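Local coordinates for protein STN1 (Saccharomyces cerevisiae, PDB 3KEY) that regulates telomere length, protects chromosome ends and limits telomerase loading through its interaction with CDC13, this C-terminal part carrying two winged helix-turn-helix domains, at residues E152-W157 / L176-A181; E100-V105 / D137-C142; G114-S119 / S172-H177. One frame throughout, in Å; residues are numbered along the deposited sequence.

Contact 1: E152-W157 / L176-A181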
ATOM      1  N   GLU A 152      16.639   1.357  18.228  1.00 43.20           N
ATOM      2  CA  GLU A 152      16.856   1.216  19.669  1.00 43.01           C
ATOM      3  C   GLU A 152      15.574   0.775  20.363  1.00 41.28           C
ATOM      4  O   GLU A 152      15.591   0.348  21.518  1.00 40.44           O
ATOM      5  CB  GLU A 152      17.330   2.545  20.280  1.00 44.50           C
ATOM      6  CG  GLU A 152      18.490   3.188  19.535  1.00 47.08           C
ATOM      7  CD  GLU A 152      18.035   4.231  18.521  1.00 49.84           C
ATOM      8  OE1 GLU A 152      16.922   4.095  17.957  1.00 47.52           O
ATOM      9  OE2 GLU A 152      18.805   5.193  18.284  1.00 52.33           O
ATOM     10  N   VAL A 153      14.458   0.871  19.649  1.00 39.74           N
ATOM     11  CA  VAL A 153      13.174   0.495  20.222  1.00 39.54           C
ATOM     12  C   VAL A 153      12.548  -0.761  19.602  1.00 38.78           C
ATOM     13  O   VAL A 153      12.219  -1.711  20.312  1.00 40.40           O
ATOM     14  CB  VAL A 153      12.188   1.674  20.119  1.00 39.45           C
ATOM     15  CG1 VAL A 153      10.889   1.337  20.822  1.00 41.75           C
ATOM     16  CG2 VAL A 153      12.816   2.916  20.744  1.00 41.90           C
ATOM     17  N   LEU A 154      12.389  -0.769  18.283  1.00 37.20           N
ATOM     18  CA  LEU A 154      11.776  -1.909  17.593  1.00 36.41           C
ATOM     19  C   LEU A 154      12.837  -2.857  17.040  1.00 36.08           C
ATOM     20  O   LEU A 154      13.580  -2.492  16.129  1.00 33.55           O
ATOM     21  CB  LEU A 154      10.905  -1.418  16.428  1.00 35.01           C
ATOM     22  CG  LEU A 154       9.565  -2.100  16.107  1.00 38.55           C
ATOM     23  CD1 LEU A 154       9.272  -1.920  14.618  1.00 35.77           C
ATOM     24  CD2 LEU A 154       9.587  -3.559  16.465  1.00 35.32           C
ATOM     25  N   LYS A 155      12.898  -4.068  17.586  1.00 36.63           N
ATOM     26  CA  LYS A 155      13.862  -5.065  17.126  1.00 38.35           C
ATOM     27  C   LYS A 155      13.320  -5.892  15.948  1.00 38.47           C
ATOM     28  O   LYS A 155      13.999  -6.060  14.935  1.00 38.95           O
ATOM     29  CB  LYS A 155      14.231  -5.995  18.281  1.00 40.25           C
ATOM     30  CG  LYS A 155      15.329  -7.000  17.958  1.00 42.58           C
ATOM     31  CD  LYS A 155      15.624  -7.881  19.167  1.00 47.83           C
ATOM     32  CE  LYS A 155      16.697  -8.920  18.873  1.00 50.59           C
ATOM     33  NZ  LYS A 155      16.832  -9.878  20.010  1.00 54.51           N
ATOM     34  N   ASN A 156      12.102  -6.414  16.095  1.00 37.61           N
ATOM     35  CA  ASN A 156      11.441  -7.220  15.051  1.00 35.72           C
ATOM     36  C   ASN A 156       9.924  -7.036  15.088  1.00 34.22           C
ATOM     37  O   ASN A 156       9.370  -6.554  16.080  1.00 33.26           O
ATOM     38  CB  ASN A 156      11.729  -8.718  15.236  1.00 37.70           C
ATOM     39  CG  ASN A 156      13.131  -9.108  14.814  1.00 41.26           C
ATOM     40  OD1 ASN A 156      13.528  -8.895  13.667  1.00 41.83           O
ATOM     41  ND2 ASN A 156      13.889  -9.689  15.743  1.00 43.85           N
ATOM     42  N   TRP A 157       9.260  -7.435  14.006  1.00 32.05           N
ATOM     43  CA  TRP A 157       7.805  -7.341  13.920  1.00 31.16           C
ATOM     44  C   TRP A 157       7.242  -8.415  12.997  1.00 30.94           C
ATOM     45  O   TRP A 157       7.935  -8.900  12.109  1.00 27.97           O
ATOM     46  CB  TRP A 157       7.361  -5.962  13.397  1.00 30.71           C
ATOM     47  CG  TRP A 157       7.845  -5.630  12.011  1.00 30.58           C
ATOM     48  CD1 TRP A 157       8.968  -4.920  11.681  1.00 31.36           C
ATOM     49  CD2 TRP A 157       7.242  -6.027  10.770  1.00 31.25           C
ATOM     50  NE1 TRP A 157       9.101  -4.853  10.313  1.00 32.12           N
ATOM     51  CE2 TRP A 157       8.058  -5.521   9.730  1.00 32.23           C
ATOM     52  CE3 TRP A 157       6.092  -6.761  10.437  1.00 32.12           C
ATOM     53  CZ2 TRP A 157       7.762  -5.732   8.370  1.00 33.19           C
ATOM     54  CZ3 TRP A 157       5.796  -6.973   9.088  1.00 31.29           C
ATOM     55  CH2 TRP A 157       6.632  -6.456   8.071  1.00 33.15           C
ATOM     56  N   LEU A 176      -0.857  -7.646  15.245  1.00 35.57           N
ATOM     57  CA  LEU A 176       0.499  -7.115  15.191  1.00 34.70           C
ATOM     58  C   LEU A 176       1.373  -7.686  16.309  1.00 34.97           C
ATOM     59  O   LEU A 176       0.990  -7.676  17.479  1.00 36.34           O
ATOM     60  CB  LEU A 176       0.475  -5.588  15.305  1.00 33.29           C
ATOM     61  CG  LEU A 176      -0.429  -4.822  14.329  1.00 36.11           C
ATOM     62  CD1 LEU A 176      -0.461  -3.359  14.742  1.00 33.15           C
ATOM     63  CD2 LEU A 176       0.080  -4.964  12.886  1.00 34.57           C
ATOM     64  N   HIS A 177       2.542  -8.191  15.940  1.00 34.25           N
ATOM     65  CA  HIS A 177       3.490  -8.724  16.919  1.00 33.55           C
ATOM     66  C   HIS A 177       4.697  -7.808  16.902  1.00 33.11           C
ATOM     67  O   HIS A 177       5.261  -7.543  15.839  1.00 32.81           O
ATOM     68  CB  HIS A 177       3.946 -10.142  16.555  1.00 33.03           C
ATOM     69  CG  HIS A 177       2.860 -11.166  16.633  1.00 35.49           C
ATOM     70  ND1 HIS A 177       2.089 -11.523  15.543  1.00 36.03           N
ATOM     71  CD2 HIS A 177       2.396 -11.891  17.677  1.00 33.74           C
ATOM     72  CE1 HIS A 177       1.198 -12.425  15.916  1.00 35.38           C
ATOM     73  NE2 HIS A 177       1.363 -12.666  17.205  1.00 38.11           N
ATOM     74  N   LEU A 178       5.090  -7.319  18.071  1.00 33.50           N
ATOM     75  CA  LEU A 178       6.239  -6.428  18.165  1.00 34.38           C
ATOM     76  C   LEU A 178       7.241  -6.969  19.183  1.00 33.66           C
ATOM     77  O   LEU A 178       6.864  -7.411  20.269  1.00 33.52           O
ATOM     78  CB  LEU A 178       5.789  -5.017  18.582  1.00 34.14           C
ATOM     79  CG  LEU A 178       4.692  -4.366  17.731  1.00 34.88           C
ATOM     80  CD1 LEU A 178       4.259  -3.024  18.359  1.00 34.59           C
ATOM     81  CD2 LEU A 178       5.202  -4.166  16.306  1.00 30.99           C
ATOM     82  N   GLU A 179       8.514  -6.961  18.808  1.00 34.03           N
ATOM     83  CA  GLU A 179       9.571  -7.410  19.706  1.00 36.30           C
ATOM     84  C   GLU A 179      10.455  -6.179  19.914  1.00 34.84           C
ATOM     85  O   GLU A 179      10.838  -5.508  18.952  1.00 34.75           O
ATOM     86  CB  GLU A 179      10.377  -8.552  19.083  1.00 36.27           C
ATOM     87  CG  GLU A 179      11.602  -8.941  19.906  1.00 42.93           C
ATOM     88  CD  GLU A 179      12.363 -10.130  19.328  1.00 45.01           C
ATOM     89  OE1 GLU A 179      12.494 -10.219  18.089  1.00 45.58           O
ATOM     90  OE2 GLU A 179      12.844 -10.965  20.121  1.00 48.51           O
ATOM     91  N   TYR A 180      10.774  -5.887  21.166  1.00 34.37           N
ATOM     92  CA  TYR A 180      11.570  -4.710  21.491  1.00 34.80           C
ATOM     93  C   TYR A 180      13.069  -4.930  21.680  1.00 37.16           C
ATOM     94  O   TYR A 180      13.507  -5.985  22.147  1.00 37.21           O
ATOM     95  CB  TYR A 180      10.965  -4.027  22.720  1.00 33.19           C
ATOM     96  CG  TYR A 180       9.538  -3.591  22.476  1.00 32.10           C
ATOM     97  CD1 TYR A 180       8.458  -4.410  22.833  1.00 34.35           C
ATOM     98  CD2 TYR A 180       9.265  -2.398  21.814  1.00 31.19           C
ATOM     99  CE1 TYR A 180       7.136  -4.043  22.529  1.00 33.14           C
ATOM    100  CE2 TYR A 180       7.955  -2.022  21.503  1.00 33.04           C
ATOM    101  CZ  TYR A 180       6.897  -2.844  21.859  1.00 33.04           C
ATOM    102  OH  TYR A 180       5.609  -2.463  21.538  1.00 32.57           O
ATOM    103  N   ALA A 181      13.847  -3.916  21.310  1.00 36.97           N
ATOM    104  CA  ALA A 181      15.302  -3.972  21.419  1.00 39.66           C
ATOM    105  C   ALA A 181      15.771  -3.824  22.864  1.00 40.56           C
ATOM    106  O   ALA A 181      15.022  -3.374  23.734  1.00 39.13           O
ATOM    107  CB  ALA A 181      15.935  -2.883  20.550  1.00 39.63           C
TER
HETATM  108  O   HOH W   1      15.215 -12.672  19.471  1.00 67.07           O
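The ring of Y180 meets the backbone of V153 at its edge: V153 O lies near the ring plane, 3.4 Å from Y180 CD2, and V153 CG1 lies 4.2 Å from the same carbon, Y180 CD2, the two side chains running alongside each other. The Y180 ring also makes a T-shaped, edge-to-face contact with Y112. Farther along, the amide of N156 and the carboxylate of E179 lie side by side too, their planes 40° apart. N156 ND2 donates to E179 OE1 over 2.8 Å, staying almost in its own amide plane and meeting the oxygen nearly along the C-O direction. E179 reaches this position with CG anti to its backbone N (chi1 173°) and an extended chain. The other carboxylate oxygen accepts from a water that in turn takes a hydrogen bond from K155 NZ; the direct separation of K155 NZ and E179 OE2, 4.1 Å, is too long for a salt bridge.

Beneath these side chains is a classic beta bulge. K155 and N156 both face E179, whose carbonyl oxygen accepts from K155 N at 2.9 Å and from N156 N at 3.3 Å, the first bond being the more bent. E179 N returns a bond to N156 O, and A181 N reaches V153 O from above the carbonyl plane. Past the bulge, W157 and L178 share the opposite sheet face from N156 and E179, with W157 CB 4.0 Å from L178 CD2.

The two segments belong to the hairpin of strands 154-161 and 173-180 in the second winged helix-turn-helix domain. L154 leans on M107 and L178 on L106, both of helix 90-108, W157 packs on K140 and L143 of helix 132-149, and Y180 is tied through its hydroxyl to C111 O, just ahead of strand 113-117.

Contact 2: E100-V105 / D137-C142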
ATOM      1  N   GLU A 100       0.622   4.648  11.431  1.00 31.84           N
ATOM      2  CA  GLU A 100       1.752   5.255  12.141  1.00 34.71           C
ATOM      3  C   GLU A 100       1.400   5.573  13.601  1.00 33.89           C
ATOM      4  O   GLU A 100       2.191   5.311  14.509  1.00 31.75           O
ATOM      5  CB  GLU A 100       2.185   6.546  11.451  1.00 37.10           C
ATOM      6  CG  GLU A 100       3.002   6.360  10.191  1.00 44.06           C
ATOM      7  CD  GLU A 100       2.807   7.514   9.222  1.00 47.80           C
ATOM      8  OE1 GLU A 100       2.601   8.656   9.694  1.00 49.95           O
ATOM      9  OE2 GLU A 100       2.864   7.283   7.994  1.00 51.77           O
ATOM     10  N   LYS A 101       0.221   6.147  13.816  1.00 32.48           N
ATOM     11  CA  LYS A 101      -0.224   6.491  15.164  1.00 35.69           C
ATOM     12  C   LYS A 101      -0.456   5.242  16.006  1.00 35.09           C
ATOM     13  O   LYS A 101      -0.075   5.197  17.177  1.00 35.41           O
ATOM     14  CB  LYS A 101      -1.519   7.308  15.113  1.00 37.29           C
ATOM     15  CG  LYS A 101      -1.340   8.730  14.594  1.00 45.21           C
ATOM     16  CD  LYS A 101      -2.694   9.419  14.417  1.00 50.59           C
ATOM     17  CE  LYS A 101      -2.551  10.835  13.865  1.00 54.52           C
ATOM     18  NZ  LYS A 101      -3.886  11.424  13.521  1.00 57.10           N
ATOM     19  N   ARG A 102      -1.091   4.231  15.412  1.00 33.70           N
ATOM     20  CA  ARG A 102      -1.361   2.991  16.132  1.00 32.64           C
ATOM     21  C   ARG A 102      -0.053   2.344  16.577  1.00 33.28           C
ATOM     22  O   ARG A 102       0.103   1.980  17.740  1.00 33.12           O
ATOM     23  CB  ARG A 102      -2.150   2.016  15.252  1.00 32.70           C
ATOM     24  CG  ARG A 102      -2.342   0.630  15.868  1.00 35.41           C
ATOM     25  CD  ARG A 102      -2.917   0.737  17.264  1.00 37.05           C
ATOM     26  NE  ARG A 102      -4.153   1.512  17.253  1.00 40.27           N
ATOM     27  CZ  ARG A 102      -5.371   0.987  17.170  1.00 43.70           C
ATOM     28  NH1 ARG A 102      -5.539  -0.330  17.102  1.00 42.86           N
ATOM     29  NH2 ARG A 102      -6.426   1.791  17.132  1.00 45.17           N
ATOM     30  N   ILE A 103       0.882   2.208  15.640  1.00 32.99           N
ATOM     31  CA  ILE A 103       2.179   1.607  15.920  1.00 32.96           C
ATOM     32  C   ILE A 103       2.900   2.406  17.013  1.00 34.97           C
ATOM     33  O   ILE A 103       3.481   1.838  17.942  1.00 33.26           O
ATOM     34  CB  ILE A 103       3.037   1.576  14.627  1.00 31.71           C
ATOM     35  CG1 ILE A 103       2.494   0.500  13.671  1.00 28.87           C
ATOM     36  CG2 ILE A 103       4.500   1.346  14.956  1.00 29.74           C
ATOM     37  CD1 ILE A 103       3.035   0.630  12.245  1.00 28.39           C
ATOM     38  N   SER A 104       2.846   3.728  16.894  1.00 34.84           N
ATOM     39  CA  SER A 104       3.493   4.606  17.857  1.00 37.61           C
ATOM     40  C   SER A 104       2.985   4.386  19.291  1.00 36.43           C
ATOM     41  O   SER A 104       3.785   4.244  20.220  1.00 36.70           O
ATOM     42  CB  SER A 104       3.295   6.069  17.442  1.00 38.07           C
ATOM     43  OG  SER A 104       3.841   6.944  18.413  1.00 44.89           O
ATOM     44  N   VAL A 105       1.670   4.351  19.472  1.00 35.10           N
ATOM     45  CA  VAL A 105       1.123   4.149  20.807  1.00 36.21           C
ATOM     46  C   VAL A 105       1.410   2.740  21.340  1.00 34.63           C
ATOM     47  O   VAL A 105       1.721   2.576  22.524  1.00 33.39           O
ATOM     48  CB  VAL A 105      -0.408   4.418  20.860  1.00 37.39           C
ATOM     49  CG1 VAL A 105      -1.164   3.393  20.034  1.00 40.01           C
ATOM     50  CG2 VAL A 105      -0.884   4.372  22.303  1.00 40.46           C
ATOM     51  N   ASP A 137      -0.714  -4.389   3.967  1.00 34.48           N
ATOM     52  CA  ASP A 137       0.389  -3.747   3.264  1.00 35.34           C
ATOM     53  C   ASP A 137       0.728  -2.378   3.838  1.00 33.96           C
ATOM     54  O   ASP A 137       1.889  -1.986   3.851  1.00 32.19           O
ATOM     55  CB  ASP A 137       0.113  -3.671   1.755  1.00 37.21           C
ATOM     56  CG  ASP A 137       0.133  -5.053   1.096  1.00 44.36           C
ATOM     57  OD1 ASP A 137       0.785  -5.962   1.660  1.00 45.46           O
ATOM     58  OD2 ASP A 137      -0.487  -5.236   0.026  1.00 45.66           O
ATOM     59  N   VAL A 138      -0.267  -1.651   4.334  1.00 31.62           N
ATOM     60  CA  VAL A 138       0.035  -0.349   4.915  1.00 32.02           C
ATOM     61  C   VAL A 138       0.865  -0.536   6.194  1.00 31.49           C
ATOM     62  O   VAL A 138       1.889   0.131   6.383  1.00 31.39           O
ATOM     63  CB  VAL A 138      -1.257   0.454   5.225  1.00 31.79           C
ATOM     64  CG1 VAL A 138      -0.910   1.736   5.993  1.00 31.12           C
ATOM     65  CG2 VAL A 138      -1.958   0.810   3.915  1.00 29.96           C
ATOM     66  N   PHE A 139       0.442  -1.457   7.056  1.00 30.90           N
ATOM     67  CA  PHE A 139       1.175  -1.701   8.296  1.00 32.11           C
ATOM     68  C   PHE A 139       2.578  -2.261   8.053  1.00 32.46           C
ATOM     69  O   PHE A 139       3.517  -1.891   8.760  1.00 32.81           O
ATOM     70  CB  PHE A 139       0.375  -2.614   9.243  1.00 31.12           C
ATOM     71  CG  PHE A 139      -0.621  -1.861  10.102  1.00 30.76           C
ATOM     72  CD1 PHE A 139      -1.881  -1.534   9.610  1.00 31.26           C
ATOM     73  CD2 PHE A 139      -0.265  -1.426  11.379  1.00 29.83           C
ATOM     74  CE1 PHE A 139      -2.778  -0.781  10.376  1.00 33.19           C
ATOM     75  CE2 PHE A 139      -1.148  -0.673  12.157  1.00 30.72           C
ATOM     76  CZ  PHE A 139      -2.409  -0.348  11.654  1.00 33.26           C
ATOM     77  N   LYS A 140       2.734  -3.132   7.054  1.00 31.75           N
ATOM     78  CA  LYS A 140       4.059  -3.668   6.747  1.00 32.84           C
ATOM     79  C   LYS A 140       5.029  -2.526   6.406  1.00 33.18           C
ATOM     80  O   LYS A 140       6.154  -2.479   6.916  1.00 32.64           O
ATOM     81  CB  LYS A 140       3.993  -4.660   5.578  1.00 32.95           C
ATOM     82  CG  LYS A 140       3.526  -6.059   5.976  1.00 37.34           C
ATOM     83  CD  LYS A 140       3.510  -7.022   4.790  1.00 42.07           C
ATOM     84  CE  LYS A 140       3.197  -8.453   5.244  1.00 43.97           C
ATOM     85  NZ  LYS A 140       3.138  -9.398   4.083  1.00 48.59           N
ATOM     86  N   GLU A 141       4.592  -1.610   5.545  1.00 33.19           N
ATOM     87  CA  GLU A 141       5.422  -0.474   5.156  1.00 36.12           C
ATOM     88  C   GLU A 141       5.766   0.435   6.344  1.00 35.25           C
ATOM     89  O   GLU A 141       6.908   0.870   6.491  1.00 36.91           O
ATOM     90  CB  GLU A 141       4.729   0.354   4.076  1.00 36.98           C
ATOM     91  CG  GLU A 141       5.343   0.200   2.712  1.00 45.61           C
ATOM     92  CD  GLU A 141       6.868   0.238   2.757  1.00 46.30           C
ATOM     93  OE1 GLU A 141       7.462   1.253   3.213  1.00 50.52           O
ATOM     94  OE2 GLU A 141       7.470  -0.759   2.338  1.00 46.88           O
ATOM     95  N   CYS A 142       4.778   0.736   7.178  1.00 33.52           N
ATOM     96  CA  CYS A 142       5.026   1.576   8.344  1.00 33.02           C
ATOM     97  C   CYS A 142       5.979   0.884   9.313  1.00 32.48           C
ATOM     98  O   CYS A 142       6.906   1.505   9.827  1.00 32.35           O
ATOM     99  CB  CYS A 142       3.717   1.903   9.058  1.00 32.32           C
ATOM    100  SG  CYS A 142       2.645   2.967   8.094  1.00 38.51           S
TER
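I103 inserts between F139 and C142, its CD1 lying only 3.5 Å from C142 CB, closer than usual for two carbons, and 4.0 Å from F139 CD2. This is helix-helix packing inside the second winged helix-turn-helix domain, where helices 90-108 and 132-149 cross at -56° with short-segment axes 10.3 Å apart. The I103 methyl comes at the F139 ring obliquely, the isoleucine and phenylalanine overlapping along their lengths as each extends toward the other's helix. CG1 of I103, placed beside its own backbone N and anti to the carbonyl carbon (chi1 -73°), carries CD1 across to the other helix.

R102 takes the edge of the same ring: its CG lies near the ring plane, 4.1 Å from F139 CE2. Beyond CG the arginine chain bends twice and leads the guanidinium away, so that the aliphatic root alone makes this contact. At the partly solvent-facing margin, the apolar stem of E100 passes the cysteine, with E100 CG 4.0 Å from C142 SG.

Around this first shell, A99 of helix 90-108 touches both F139 and C142, while F96 adds a further contact to C142. L143 and T146, later on helix 132-149, extend the surface against which I103 rests, and I159 of strand 154-161 reaches F139 from the sheet. The T146 hydroxyl, OG1, is hydrogen-bonded to C142 O, one turn back on its own helix.

Contact 3: G114-S119 / S172-H177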
ATOM      1  N   GLY A 114      -1.117  -6.950  19.529  1.00 36.21           N
ATOM      2  CA  GLY A 114      -2.328  -6.155  19.537  1.00 36.87           C
ATOM      3  C   GLY A 114      -3.160  -6.373  18.286  1.00 36.59           C
ATOM      4  O   GLY A 114      -2.626  -6.585  17.195  1.00 36.05           O
ATOM      5  N   THR A 115      -4.474  -6.325  18.446  1.00 35.01           N
ATOM      6  CA  THR A 115      -5.361  -6.514  17.316  1.00 36.09           C
ATOM      7  C   THR A 115      -5.783  -5.203  16.680  1.00 34.35           C
ATOM      8  O   THR A 115      -5.957  -4.198  17.358  1.00 34.26           O
ATOM      9  CB  THR A 115      -6.652  -7.255  17.727  1.00 36.55           C
ATOM     10  OG1 THR A 115      -6.357  -8.635  17.957  1.00 38.30           O
ATOM     11  CG2 THR A 115      -7.730  -7.119  16.639  1.00 33.67           C
ATOM     12  N   VAL A 116      -5.932  -5.239  15.363  1.00 34.00           N
ATOM     13  CA  VAL A 116      -6.412  -4.113  14.590  1.00 34.02           C
ATOM     14  C   VAL A 116      -7.595  -4.701  13.819  1.00 33.83           C
ATOM     15  O   VAL A 116      -7.407  -5.493  12.907  1.00 32.50           O
ATOM     16  CB  VAL A 116      -5.357  -3.592  13.598  1.00 34.02           C
ATOM     17  CG1 VAL A 116      -6.009  -2.585  12.643  1.00 37.00           C
ATOM     18  CG2 VAL A 116      -4.209  -2.928  14.362  1.00 35.20           C
ATOM     19  N   GLN A 117      -8.812  -4.341  14.220  1.00 33.68           N
ATOM     20  CA  GLN A 117     -10.020  -4.840  13.572  1.00 34.94           C
ATOM     21  C   GLN A 117     -10.338  -4.021  12.325  1.00 34.56           C
ATOM     22  O   GLN A 117     -10.356  -2.792  12.366  1.00 33.97           O
ATOM     23  CB  GLN A 117     -11.212  -4.777  14.536  1.00 36.74           C
ATOM     24  CG  GLN A 117     -11.082  -5.670  15.749  1.00 37.33           C
ATOM     25  CD  GLN A 117     -12.339  -5.686  16.598  1.00 39.84           C
ATOM     26  OE1 GLN A 117     -13.452  -5.799  16.079  1.00 40.28           O
ATOM     27  NE2 GLN A 117     -12.169  -5.591  17.913  1.00 39.68           N
ATOM     28  N   LEU A 118     -10.594  -4.717  11.225  1.00 33.21           N
ATOM     29  CA  LEU A 118     -10.910  -4.075   9.960  1.00 36.17           C
ATOM     30  C   LEU A 118     -12.101  -3.122  10.080  1.00 35.94           C
ATOM     31  O   LEU A 118     -12.038  -1.989   9.599  1.00 35.39           O
ATOM     32  CB  LEU A 118     -11.195  -5.138   8.889  1.00 38.23           C
ATOM     33  CG  LEU A 118     -11.644  -4.624   7.515  1.00 40.28           C
ATOM     34  CD1 LEU A 118     -10.552  -3.775   6.875  1.00 44.05           C
ATOM     35  CD2 LEU A 118     -11.991  -5.815   6.627  1.00 43.14           C
ATOM     36  N   SER A 119     -13.176  -3.572  10.724  1.00 35.40           N
ATOM     37  CA  SER A 119     -14.360  -2.723  10.891  1.00 36.65           C
ATOM     38  C   SER A 119     -14.027  -1.415  11.606  1.00 36.61           C
ATOM     39  O   SER A 119     -14.585  -0.371  11.274  1.00 38.29           O
ATOM     40  CB  SER A 119     -15.464  -3.466  11.658  1.00 35.95           C
ATOM     41  OG  SER A 119     -15.050  -3.804  12.972  1.00 40.04           O
ATOM     42  N   SER A 172     -11.426 -10.300   9.648  1.00 63.12           N
ATOM     43  CA  SER A 172     -12.053  -9.422  10.624  1.00 59.82           C
ATOM     44  C   SER A 172     -10.972  -8.481  11.144  1.00 55.58           C
ATOM     45  O   SER A 172     -11.270  -7.465  11.765  1.00 54.81           O
ATOM     46  CB  SER A 172     -12.668 -10.224  11.783  1.00 60.59           C
ATOM     47  OG  SER A 172     -11.674 -10.731  12.652  1.00 62.00           O
ATOM     48  N   GLY A 173      -9.714  -8.828  10.880  1.00 51.19           N
ATOM     49  CA  GLY A 173      -8.619  -7.987  11.327  1.00 47.10           C
ATOM     50  C   GLY A 173      -7.247  -8.630  11.243  1.00 44.07           C
ATOM     51  O   GLY A 173      -7.097  -9.730  10.712  1.00 43.48           O
ATOM     52  N   ILE A 174      -6.243  -7.928  11.760  1.00 39.78           N
ATOM     53  CA  ILE A 174      -4.879  -8.422  11.755  1.00 38.61           C
ATOM     54  C   ILE A 174      -4.336  -8.387  13.180  1.00 38.25           C
ATOM     55  O   ILE A 174      -4.892  -7.714  14.058  1.00 35.81           O
ATOM     56  CB  ILE A 174      -3.968  -7.576  10.818  1.00 37.75           C
ATOM     57  CG1 ILE A 174      -3.859  -6.138  11.325  1.00 38.64           C
ATOM     58  CG2 ILE A 174      -4.545  -7.575   9.402  1.00 39.55           C
ATOM     59  CD1 ILE A 174      -2.927  -5.271  10.481  1.00 37.52           C
ATOM     60  N   LEU A 175      -3.260  -9.123  13.408  1.00 35.89           N
ATOM     61  CA  LEU A 175      -2.648  -9.188  14.720  1.00 36.80           C
ATOM     62  C   LEU A 175      -1.199  -8.741  14.576  1.00 37.27           C
ATOM     63  O   LEU A 175      -0.411  -9.362  13.852  1.00 39.01           O
ATOM     64  CB  LEU A 175      -2.735 -10.626  15.250  1.00 39.19           C
ATOM     65  CG  LEU A 175      -2.355 -10.920  16.704  1.00 43.28           C
ATOM     66  CD1 LEU A 175      -3.370 -10.261  17.630  1.00 41.97           C
ATOM     67  CD2 LEU A 175      -2.316 -12.437  16.945  1.00 40.06           C
ATOM     68  N   LEU A 176      -0.857  -7.646  15.245  1.00 35.57           N
ATOM     69  CA  LEU A 176       0.499  -7.115  15.191  1.00 34.70           C
ATOM     70  C   LEU A 176       1.373  -7.686  16.309  1.00 34.97           C
ATOM     71  O   LEU A 176       0.990  -7.676  17.479  1.00 36.34           O
ATOM     72  CB  LEU A 176       0.475  -5.588  15.305  1.00 33.29           C
ATOM     73  CG  LEU A 176      -0.429  -4.822  14.329  1.00 36.11           C
ATOM     74  CD1 LEU A 176      -0.461  -3.359  14.742  1.00 33.15           C
ATOM     75  CD2 LEU A 176       0.080  -4.964  12.886  1.00 34.57           C
ATOM     76  N   HIS A 177       2.542  -8.191  15.940  1.00 34.25           N
ATOM     77  CA  HIS A 177       3.490  -8.724  16.919  1.00 33.55           C
ATOM     78  C   HIS A 177       4.697  -7.808  16.902  1.00 33.11           C
ATOM     79  O   HIS A 177       5.261  -7.543  15.839  1.00 32.81           O
ATOM     80  CB  HIS A 177       3.946 -10.142  16.555  1.00 33.03           C
ATOM     81  CG  HIS A 177       2.860 -11.166  16.633  1.00 35.49           C
ATOM     82  ND1 HIS A 177       2.089 -11.523  15.543  1.00 36.03           N
ATOM     83  CD2 HIS A 177       2.396 -11.891  17.677  1.00 33.74           C
ATOM     84  CE1 HIS A 177       1.198 -12.425  15.916  1.00 35.38           C
ATOM     85  NE2 HIS A 177       1.363 -12.666  17.205  1.00 38.11           N
TER
HETATM   86  O   HOH W   2     -13.465  -6.149  11.800  1.00 49.08           O
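S172 O is gripped from two directions where strand 113-117 turns into helix 118-125. L118 N donates to it over 2.9 Å from above the carbonyl plane, and a water donates to it at 2.6 Å while accepting from S119 N. The first two amides of the new helix are thus engaged by one carbonyl oxygen, the second through the water. Q117, at the N-cap position, adds a CA-H...O contact to the same atom.

From here the strands run antiparallel, and four further backbone bonds join them as two reciprocal pairs, V116 with I174 and G114 with L176. The shortest is L176 N to G114 O, 2.8 Å. G173 sits against the V116 carbonyl, its CA 3.2 Å from V116 O, and the strands come closest here, Q117 CA lying 4.1 Å from G173 CA.

Strand 113-117 is an outermost strand of the three-stranded antiparallel sheet of the second winged helix-turn-helix domain, paired with the central strand 173-180. The buried face carries V116, I174 and L176. A chi1 of 64° sets I174 CG1 between its own backbone N and carbonyl carbon, where it meets V116 CB at 3.7 Å. The CG2 methyl of V116 crosses to L176 CD1 at 3.8 Å. Above this face I135 and V136 of helix 132-149 rest on I174, and I135 also meets L118.

On the reverse face T115 and L175 cross at an angle, with T115 OG1 3.4 Å from L175 CD1. The threonine hydroxyl also makes a weak hydrogen bond to D162 OD2.

In the fold
All three contacts belong to the second winged helix-turn-helix domain. Contacts 1 and 3 share strand 173-180, L176 and H177 included, and use it as the central strand: contact 3 joins it to 113-117, contact 1 to 154-161. Both are partly buried and rely on backbone hydrogen bonds, but contact 1 is bulged and adds one side-chain hydrogen bond and a water bridge, whereas contact 3 is regularly paired and ends at a helix start. Contact 2 is the buried, apolar one, between two helices that pack against the sheet. F139 joins it to the others: its ring touches L176, common to contacts 1 and 3, and I174 of contact 3.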